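Local coordinates for precorrin-2 dehydrogenase (PDB 3DFZ), which catalyses the NAD(+)-dependent dehydrogenation of precorrin-2 to sirohydrochlorin, a precursor in siroheme and anaerobic cobalamin biosynthesis, at residues R78-R81 against E87-L90; D115-M120 against G127-P132; L142-D147 against L152-I157. All blocks are in the same frame, centred on the assembly; numbering follows the deposited sequence.

Contact 1: R78-R81 against E87-L90; sequences RVKR and EDLL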
loop_
_atom_site.group_PDB
_atom_site.type_symbol
_atom_site.label_atom_id
_atom_site.label_comp_id
_atom_site.label_asym_id
_atom_site.label_seq_id
_atom_site.Cartn_x
_atom_site.Cartn_y
_atom_site.Cartn_z
ATOM N N ARG B 78 3.721 15.629 19.321
ATOM C CA ARG B 78 3.068 16.141 20.525
ATOM C C ARG B 78 2.250 15.058 21.272
ATOM O O ARG B 78 1.582 14.219 20.656
ATOM C CB ARG B 78 2.174 17.353 20.180
ATOM C CG ARG B 78 1.170 17.711 21.274
ATOM C CD ARG B 78 0.550 19.085 21.098
ATOM N NE ARG B 78 -0.530 19.115 20.124
ATOM C CZ ARG B 78 -1.804 18.843 20.396
ATOM N NH1 ARG B 78 -2.167 18.488 21.622
ATOM N NH2 ARG B 78 -2.721 18.918 19.429
ATOM N N VAL B 79 2.306 15.099 22.599
ATOM C CA VAL B 79 1.553 14.189 23.454
ATOM C C VAL B 79 0.411 14.933 24.199
ATOM O O VAL B 79 0.586 16.064 24.677
ATOM C CB VAL B 79 2.487 13.464 24.483
ATOM C CG1 VAL B 79 1.703 12.464 25.328
ATOM C CG2 VAL B 79 3.617 12.737 23.777
ATOM N N LYS B 80 -0.754 14.288 24.241
ATOM C CA LYS B 80 -1.937 14.736 24.980
ATOM C C LYS B 80 -2.167 13.650 26.039
ATOM O O LYS B 80 -2.564 12.530 25.710
ATOM C CB LYS B 80 -3.107 14.867 24.000
ATOM C CG LYS B 80 -4.373 15.571 24.466
ATOM C CD LYS B 80 -4.737 16.622 23.380
ATOM C CE LYS B 80 -6.215 17.074 23.348
ATOM N NZ LYS B 80 -6.682 17.888 24.524
ATOM N N ARG B 81 -1.855 13.962 27.297
ATOM C CA ARG B 81 -1.856 12.952 28.371
ATOM C C ARG B 81 -3.200 12.823 29.057
ATOM O O ARG B 81 -3.425 13.367 30.125
ATOM C CB ARG B 81 -0.746 13.212 29.395
ATOM C CG ARG B 81 0.554 12.586 29.007
ATOM C CD ARG B 81 1.750 13.225 29.690
ATOM N NE ARG B 81 3.004 12.651 29.186
ATOM C CZ ARG B 81 3.873 13.288 28.402
ATOM N NH1 ARG B 81 3.657 14.539 28.031
ATOM N NH2 ARG B 81 4.978 12.676 28.005
ATOM N N GLU B 87 -13.320 15.961 20.712
ATOM C CA GLU B 87 -12.602 17.101 20.156
ATOM C C GLU B 87 -11.363 16.664 19.368
ATOM O O GLU B 87 -11.030 17.254 18.333
ATOM C CB GLU B 87 -12.221 18.074 21.285
ATOM C CG GLU B 87 -13.412 18.805 21.935
ATOM C CD GLU B 87 -13.857 20.054 21.155
ATOM O OE1 GLU B 87 -14.108 19.961 19.929
ATOM O OE2 GLU B 87 -13.967 21.135 21.780
ATOM N N ASP B 88 -10.717 15.607 19.852
ATOM C CA ASP B 88 -9.459 15.100 19.285
ATOM C C ASP B 88 -9.558 14.551 17.867
ATOM O O ASP B 88 -8.535 14.302 17.244
ATOM C CB ASP B 88 -8.847 14.041 20.213
ATOM C CG ASP B 88 -8.430 14.613 21.547
ATOM O OD1 ASP B 88 -8.145 15.823 21.587
ATOM O OD2 ASP B 88 -8.373 13.869 22.549
ATOM N N LEU B 89 -10.775 14.391 17.354
ATOM C CA LEU B 89 -10.993 13.647 16.114
ATOM C C LEU B 89 -11.521 14.522 14.988
ATOM O O LEU B 89 -11.846 14.013 13.911
ATOM C CB LEU B 89 -11.969 12.486 16.353
ATOM C CG LEU B 89 -11.868 11.674 17.651
ATOM C CD1 LEU B 89 -13.186 10.956 17.909
ATOM C CD2 LEU B 89 -10.693 10.692 17.646
ATOM N N LEU B 90 -11.565 15.834 15.218
ATOM C CA LEU B 90 -12.267 16.754 14.321
ATOM C C LEU B 90 -11.512 17.164 13.055
ATOM O O LEU B 90 -12.075 17.126 11.952
ATOM C CB LEU B 90 -12.732 17.999 15.087
ATOM C CG LEU B 90 -13.951 17.868 15.999
ATOM C CD1 LEU B 90 -14.273 19.206 16.651
ATOM C CD2 LEU B 90 -15.145 17.370 15.203
#

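Contact 2: D115-M120 against G127-P132; sequences DQLVNM and GNIQIP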
loop_
_atom_site.group_PDB
_atom_site.type_symbol
_atom_site.label_atom_id
_atom_site.label_comp_id
_atom_site.label_asym_id
_atom_site.label_seq_id
_atom_site.Cartn_x
_atom_site.Cartn_y
_atom_site.Cartn_z
ATOM N N ASP B 115 -15.254 8.491 4.828
ATOM C CA ASP B 115 -14.191 9.227 4.128
ATOM C C ASP B 115 -12.979 9.533 5.058
ATOM O O ASP B 115 -11.940 9.987 4.574
ATOM C CB ASP B 115 -14.727 10.519 3.447
ATOM C CG ASP B 115 -15.326 10.279 2.044
ATOM O OD1 ASP B 115 -15.365 9.128 1.557
ATOM O OD2 ASP B 115 -15.765 11.264 1.412
ATOM N N GLN B 116 -13.123 9.273 6.368
ATOM C CA GLN B 116 -12.049 9.448 7.381
ATOM C C GLN B 116 -11.012 8.328 7.369
ATOM O O GLN B 116 -11.320 7.191 7.763
ATOM C CB GLN B 116 -12.644 9.536 8.799
ATOM C CG GLN B 116 -11.613 9.501 9.973
ATOM C CD GLN B 116 -10.798 10.800 10.103
ATOM O OE1 GLN B 116 -11.353 11.870 10.407
ATOM N NE2 GLN B 116 -9.481 10.713 9.843
ATOM N N LEU B 117 -9.786 8.639 6.949
ATOM C CA LEU B 117 -8.705 7.665 7.034
ATOM C C LEU B 117 -8.496 7.244 8.463
ATOM O O LEU B 117 -8.273 8.073 9.338
ATOM C CB LEU B 117 -7.387 8.218 6.489
ATOM C CG LEU B 117 -7.229 8.513 5.003
ATOM C CD1 LEU B 117 -5.746 8.663 4.727
ATOM C CD2 LEU B 117 -7.883 7.402 4.123
ATOM N N VAL B 118 -8.568 5.940 8.690
ATOM C CA VAL B 118 -8.357 5.377 9.994
ATOM C C VAL B 118 -7.773 3.978 9.898
ATOM O O VAL B 118 -8.211 3.153 9.104
ATOM C CB VAL B 118 -9.639 5.393 10.864
ATOM C CG1 VAL B 118 -10.778 4.619 10.201
ATOM C CG2 VAL B 118 -9.345 4.875 12.275
ATOM N N ASN B 119 -6.764 3.736 10.717
ATOM C CA ASN B 119 -6.197 2.425 10.871
ATOM C C ASN B 119 -6.627 1.869 12.219
ATOM O O ASN B 119 -6.339 2.440 13.267
ATOM C CB ASN B 119 -4.669 2.490 10.749
ATOM C CG ASN B 119 -4.008 1.168 11.068
ATOM O OD1 ASN B 119 -3.197 1.101 11.966
ATOM N ND2 ASN B 119 -4.375 0.108 10.351
ATOM N N MET B 120 -7.381 0.785 12.190
ATOM C CA MET B 120 -7.831 0.172 13.430
ATOM C C MET B 120 -6.858 -0.950 13.697
ATOM O O MET B 120 -7.113 -2.106 13.355
ATOM C CB MET B 120 -9.261 -0.348 13.288
ATOM C CG MET B 120 -10.267 0.737 12.952
ATOM S SD MET B 120 -10.753 1.646 14.429
ATOM C CE MET B 120 -11.886 2.824 13.696
ATOM N N GLY B 127 -10.391 -0.656 9.709
ATOM C CA GLY B 127 -10.762 0.693 9.301
ATOM C C GLY B 127 -10.721 0.643 7.799
ATOM O O GLY B 127 -10.959 -0.407 7.215
ATOM N N ASN B 128 -10.392 1.755 7.165
ATOM C CA ASN B 128 -10.152 1.745 5.719
ATOM C C ASN B 128 -8.655 1.751 5.392
ATOM O O ASN B 128 -8.263 1.802 4.230
ATOM C CB ASN B 128 -10.884 2.913 5.041
ATOM C CG ASN B 128 -10.589 4.253 5.708
ATOM O OD1 ASN B 128 -9.766 4.335 6.622
ATOM N ND2 ASN B 128 -11.261 5.305 5.246
ATOM N N ILE B 129 -7.829 1.715 6.440
ATOM C CA ILE B 129 -6.372 1.643 6.299
ATOM C C ILE B 129 -5.854 0.382 7.009
ATOM O O ILE B 129 -6.191 0.131 8.172
ATOM C CB ILE B 129 -5.619 2.929 6.841
ATOM C CG1 ILE B 129 -6.047 4.222 6.118
ATOM C CG2 ILE B 129 -4.110 2.744 6.790
ATOM C CD1 ILE B 129 -5.697 4.312 4.637
ATOM N N GLN B 130 -5.052 -0.403 6.286
ATOM C CA GLN B 130 -4.311 -1.527 6.854
ATOM C C GLN B 130 -2.830 -1.269 6.656
ATOM O O GLN B 130 -2.421 -0.667 5.664
ATOM C CB GLN B 130 -4.688 -2.860 6.169
ATOM C CG GLN B 130 -5.998 -3.548 6.648
ATOM C CD GLN B 130 -6.478 -4.666 5.670
ATOM O OE1 GLN B 130 -7.613 -5.157 5.773
ATOM N NE2 GLN B 130 -5.621 -5.032 4.708
ATOM N N ILE B 131 -2.020 -1.735 7.590
ATOM C CA ILE B 131 -0.577 -1.679 7.422
ATOM C C ILE B 131 -0.002 -3.062 7.055
ATOM O O ILE B 131 -0.075 -3.997 7.861
ATOM C CB ILE B 131 0.125 -1.048 8.639
ATOM C CG1 ILE B 131 -0.284 0.432 8.741
ATOM C CG2 ILE B 131 1.649 -1.131 8.477
ATOM C CD1 ILE B 131 -0.538 0.873 10.105
ATOM N N PRO B 132 0.555 -3.180 5.821
ATOM C CA PRO B 132 1.098 -4.446 5.299
ATOM C C PRO B 132 2.382 -4.880 6.041
ATOM O O PRO B 132 2.993 -4.070 6.700
ATOM C CB PRO B 132 1.415 -4.105 3.837
ATOM C CG PRO B 132 1.685 -2.594 3.846
ATOM C CD PRO B 132 0.765 -2.044 4.897
HETATM O O HOH W 1 -7.758 -0.937 9.902
#

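Contact 3: L142-D147 against L152-I157; sequences LAISTD and LLTKRI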
loop_
_atom_site.group_PDB
_atom_site.type_symbol
_atom_site.label_atom_id
_atom_site.label_comp_id
_atom_site.label_asym_id
_atom_site.label_seq_id
_atom_site.Cartn_x
_atom_site.Cartn_y
_atom_site.Cartn_z
ATOM N N LEU B 142 9.502 -4.233 -0.197
ATOM C CA LEU B 142 8.391 -5.139 -0.487
ATOM C C LEU B 142 7.324 -5.024 0.608
ATOM O O LEU B 142 7.628 -5.031 1.792
ATOM C CB LEU B 142 8.893 -6.614 -0.604
ATOM C CG LEU B 142 9.814 -6.855 -1.815
ATOM C CD1 LEU B 142 10.322 -8.287 -1.904
ATOM C CD2 LEU B 142 9.112 -6.494 -3.113
ATOM N N ALA B 143 6.072 -4.932 0.190
ATOM C CA ALA B 143 4.959 -4.926 1.115
ATOM C C ALA B 143 4.057 -6.127 0.830
ATOM O O ALA B 143 3.726 -6.398 -0.309
ATOM C CB ALA B 143 4.191 -3.611 0.990
ATOM N N ILE B 144 3.658 -6.837 1.875
ATOM C CA ILE B 144 2.854 -8.039 1.754
ATOM C C ILE B 144 1.611 -7.944 2.618
ATOM O O ILE B 144 1.709 -7.613 3.798
ATOM C CB ILE B 144 3.623 -9.289 2.268
ATOM C CG1 ILE B 144 5.009 -9.407 1.622
ATOM C CG2 ILE B 144 2.741 -10.579 2.099
ATOM C CD1 ILE B 144 6.197 -8.922 2.453
ATOM N N SER B 145 0.456 -8.279 2.056
ATOM C CA SER B 145 -0.773 -8.317 2.829
ATOM C C SER B 145 -1.626 -9.503 2.422
ATOM O O SER B 145 -1.556 -9.971 1.294
ATOM C CB SER B 145 -1.569 -7.018 2.606
ATOM O OG SER B 145 -2.748 -6.954 3.408
ATOM N N THR B 146 -2.430 -9.992 3.357
ATOM C CA THR B 146 -3.451 -10.970 3.041
ATOM C C THR B 146 -4.808 -10.436 3.507
ATOM O O THR B 146 -5.747 -11.210 3.734
ATOM C CB THR B 146 -3.176 -12.383 3.648
ATOM O OG1 THR B 146 -3.247 -12.320 5.071
ATOM C CG2 THR B 146 -1.811 -12.953 3.225
ATOM N N ASP B 147 -4.901 -9.108 3.664
ATOM C CA ASP B 147 -6.142 -8.439 4.069
ATOM C C ASP B 147 -6.584 -8.974 5.419
ATOM O O ASP B 147 -7.769 -9.178 5.669
ATOM C CB ASP B 147 -7.223 -8.680 3.003
ATOM C CG ASP B 147 -8.259 -7.585 2.945
ATOM O OD1 ASP B 147 -8.071 -6.534 3.596
ATOM O OD2 ASP B 147 -9.275 -7.766 2.234
ATOM N N LEU B 152 -0.291 -15.223 9.961
ATOM C CA LEU B 152 0.721 -16.277 9.875
ATOM C C LEU B 152 1.213 -16.576 8.446
ATOM O O LEU B 152 2.422 -16.750 8.214
ATOM C CB LEU B 152 0.221 -17.538 10.593
ATOM C CG LEU B 152 -0.030 -17.278 12.094
ATOM C CD1 LEU B 152 -0.907 -18.347 12.791
ATOM C CD2 LEU B 152 1.308 -17.056 12.886
ATOM N N LEU B 153 0.294 -16.634 7.492
ATOM C CA LEU B 153 0.688 -16.690 6.076
ATOM C C LEU B 153 1.533 -15.470 5.660
ATOM O O LEU B 153 2.565 -15.621 5.053
ATOM C CB LEU B 153 -0.534 -16.896 5.144
ATOM C CG LEU B 153 -0.195 -17.078 3.643
ATOM C CD1 LEU B 153 0.704 -18.330 3.385
ATOM C CD2 LEU B 153 -1.410 -17.082 2.733
ATOM N N THR B 154 1.101 -14.271 6.017
ATOM C CA THR B 154 1.822 -13.025 5.743
ATOM C C THR B 154 3.257 -13.069 6.255
ATOM O O THR B 154 4.204 -12.706 5.550
ATOM C CB THR B 154 1.058 -11.834 6.396
ATOM O OG1 THR B 154 -0.254 -11.754 5.825
ATOM C CG2 THR B 154 1.785 -10.501 6.216
ATOM N N LYS B 155 3.411 -13.519 7.493
ATOM C CA LYS B 155 4.732 -13.743 8.069
ATOM C C LYS B 155 5.514 -14.802 7.292
ATOM O O LYS B 155 6.675 -14.568 6.921
ATOM C CB LYS B 155 4.579 -14.126 9.548
ATOM C CG LYS B 155 5.843 -14.615 10.289
ATOM C CD LYS B 155 5.510 -14.816 11.781
ATOM C CE LYS B 155 6.238 -16.022 12.397
ATOM N NZ LYS B 155 7.761 -15.915 12.410
ATOM N N ARG B 156 4.889 -15.959 7.022
ATOM C CA ARG B 156 5.547 -16.962 6.173
ATOM C C ARG B 156 6.082 -16.415 4.823
ATOM O O ARG B 156 7.243 -16.656 4.449
ATOM C CB ARG B 156 4.665 -18.183 5.937
ATOM C CG ARG B 156 5.332 -19.160 5.000
ATOM C CD ARG B 156 4.415 -20.261 4.560
ATOM N NE ARG B 156 4.309 -21.249 5.630
ATOM C CZ ARG B 156 3.994 -22.525 5.463
ATOM N NH1 ARG B 156 3.757 -23.008 4.244
ATOM N NH2 ARG B 156 3.939 -23.309 6.528
ATOM N N ILE B 157 5.228 -15.694 4.103
ATOM C CA ILE B 157 5.581 -15.151 2.805
ATOM C C ILE B 157 6.707 -14.127 2.882
ATOM O O ILE B 157 7.593 -14.117 2.028
ATOM C CB ILE B 157 4.309 -14.587 2.101
ATOM C CG1 ILE B 157 3.392 -15.714 1.648
ATOM C CG2 ILE B 157 4.633 -13.639 0.925
ATOM C CD1 ILE B 157 1.998 -15.184 1.245
#

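Contact 1: R78-R81 against E87-L90
Lys80 and Asp88 carry this contact by themselves, their side chains reaching toward each other from the last residue of a strand and from a short 3-10 turn. The backbones stay well apart, with Lys80 CA 9.4 Å from Asp88 CA, so the pairing needs one long side chain to cover the distance. Lysine suits that task: its CB points toward the 87-90 segment, and with CG anti to the backbone N (chi1 -168°) the chain extends that way. It is bent at chi2 and chi4, and the two side chains run at a slant to each other. Asp88 contributes a short carboxylate whose CB also points toward the strand.

The ammonium group and the carboxylate form a salt bridge, but a long one, with Lys80 NZ 3.9 Å from Asp88 OD1. The modelled place of that oxygen is somewhat uncertain, so the pair is better read as a loose electrostatic attraction than as a fixed, directional bond. No hydrogen bond joins the two segments, and they bury only 71 Å² between them. The second carboxylate oxygen, Asp88 OD2, receives a weak hydrogen bond from Gly85 N and lies in a long, weak ion pair with Lys82, so its charge is probably balanced by several partners. Arg78 may add to the positive field, its NH1 6.5 Å from Asp88 OD1.

Strand 77-80 is an edge strand, within this chain, of the Rossmann-type parallel sheet and is hydrogen-bonded to strand 56-60, whose Val60 touches both Lys80 and Asp88. Val79 packs on helix 66-73, where Glu72 also forms a salt bridge with Arg81.

Contact 2: D115-M120 against G127-P132
Asn128 holds the backbone of the 115-120 segment with both ends of its amide. Its OD1 accepts a hydrogen bond from Val118 N at 2.9 Å, from within the carbonyl plane, while ND2 gives a more bent bond to Gln116 O from above that carbonyl's plane. With chi1 at 51°, CG is tucked between the backbone N and carbonyl carbon, which brings both ends of the amide against the neighbouring backbone. Asn119 answers in the other direction: its ND2 donates almost straight (171°) to Ile129 O, 2.8 Å away. Ile129 N bonds to Val118 O, and one water accepts from Met120 N and Gly127 N and donates to Ile129 O. Gly127 CA makes a CA-H...O contact with Val118 O (3.5 Å), unhindered because glycine has no CB. Leucine and isoleucine suit the apolar flank, where Leu117 CD2 meets Ile129 CD1 at 3.8 Å.

Further out, Arg46 NE binds Asn119 OD1, fixing that amide's rotation, and Gln116 NE2 bonds to both Leu117 O and Val92 O. Strand 117-120 is an edge of a Rossmann-type sheet, consistent with NAD(+) binding; the chain then passes to strand 129-137, whose Ile129 and Gln130 pair with the second subunit.

Contact 3: L142-D147 against L152-I157
With chi1 at 66°, Thr146 holds its OG1 between the backbone N and the carbonyl carbon, facing the helix; Thr154, at -61°, sets its own OG1 beside the backbone N. These torsions bring the two hydroxyls together, Thr146 OG1 donating to Thr154 OG1 across 3.1 Å. Thr146 OG1 also accepts from Ser150 N, and Thr154 OG1 is hydrogen-bonded to Ser150 O, so both hydroxyls are satisfied around the start of the helix. Threonine suits both places because each also offers a methyl: Thr146 CG2 reaches Leu153 CD2 at 4.2 Å, and Thr154 CG2 lies 4.2 Å from Ile144 CG2.

Farther along, the pairing turns wholly apolar. Ile144 CG2 meets Ile157 CG2 at 3.8 Å, the two branched chains slanting past one another. Ser145 faces away from the helix, and its OG accepts from Asp147 N in an ST turn that closes the end of the strand.

Segments 142-145 and 152-157 run roughly antiparallel, their axes approaching to 8.2 Å. Helix 151-164 covers one face of the sheet of strands 129-137 and 140-145, with Thr154 touching Ala133. Strand 140-145, through Leu142 to Ser145, pairs antiparallel with a strand of the second subunit, carrying the sheet across the interface.

Contact 1 lies at the surface, while contacts 2 and 3 are buried, and their chemistry follows. At the edge of the parallel sheet contact 1 is a single long, loosely placed ion pair. Contact 2, at the opposite outer strand of that sheet, matches backbone polar groups with asparagine amides and a water. Contact 3 packs a helix on a strand with branched apolar side chains and paired hydroxyls. Contacts 1 and 2 both lie in the Rossmann-type, probably NAD(+)-binding, part of the chain and touch through Leu89 and Gln116. Contacts 2 and 3 share the antiparallel sheet, where Pro132 packs on Ala143, and both reach the second subunit; contacts 1 and 3 stay about 22 Å apart at their nearest atoms.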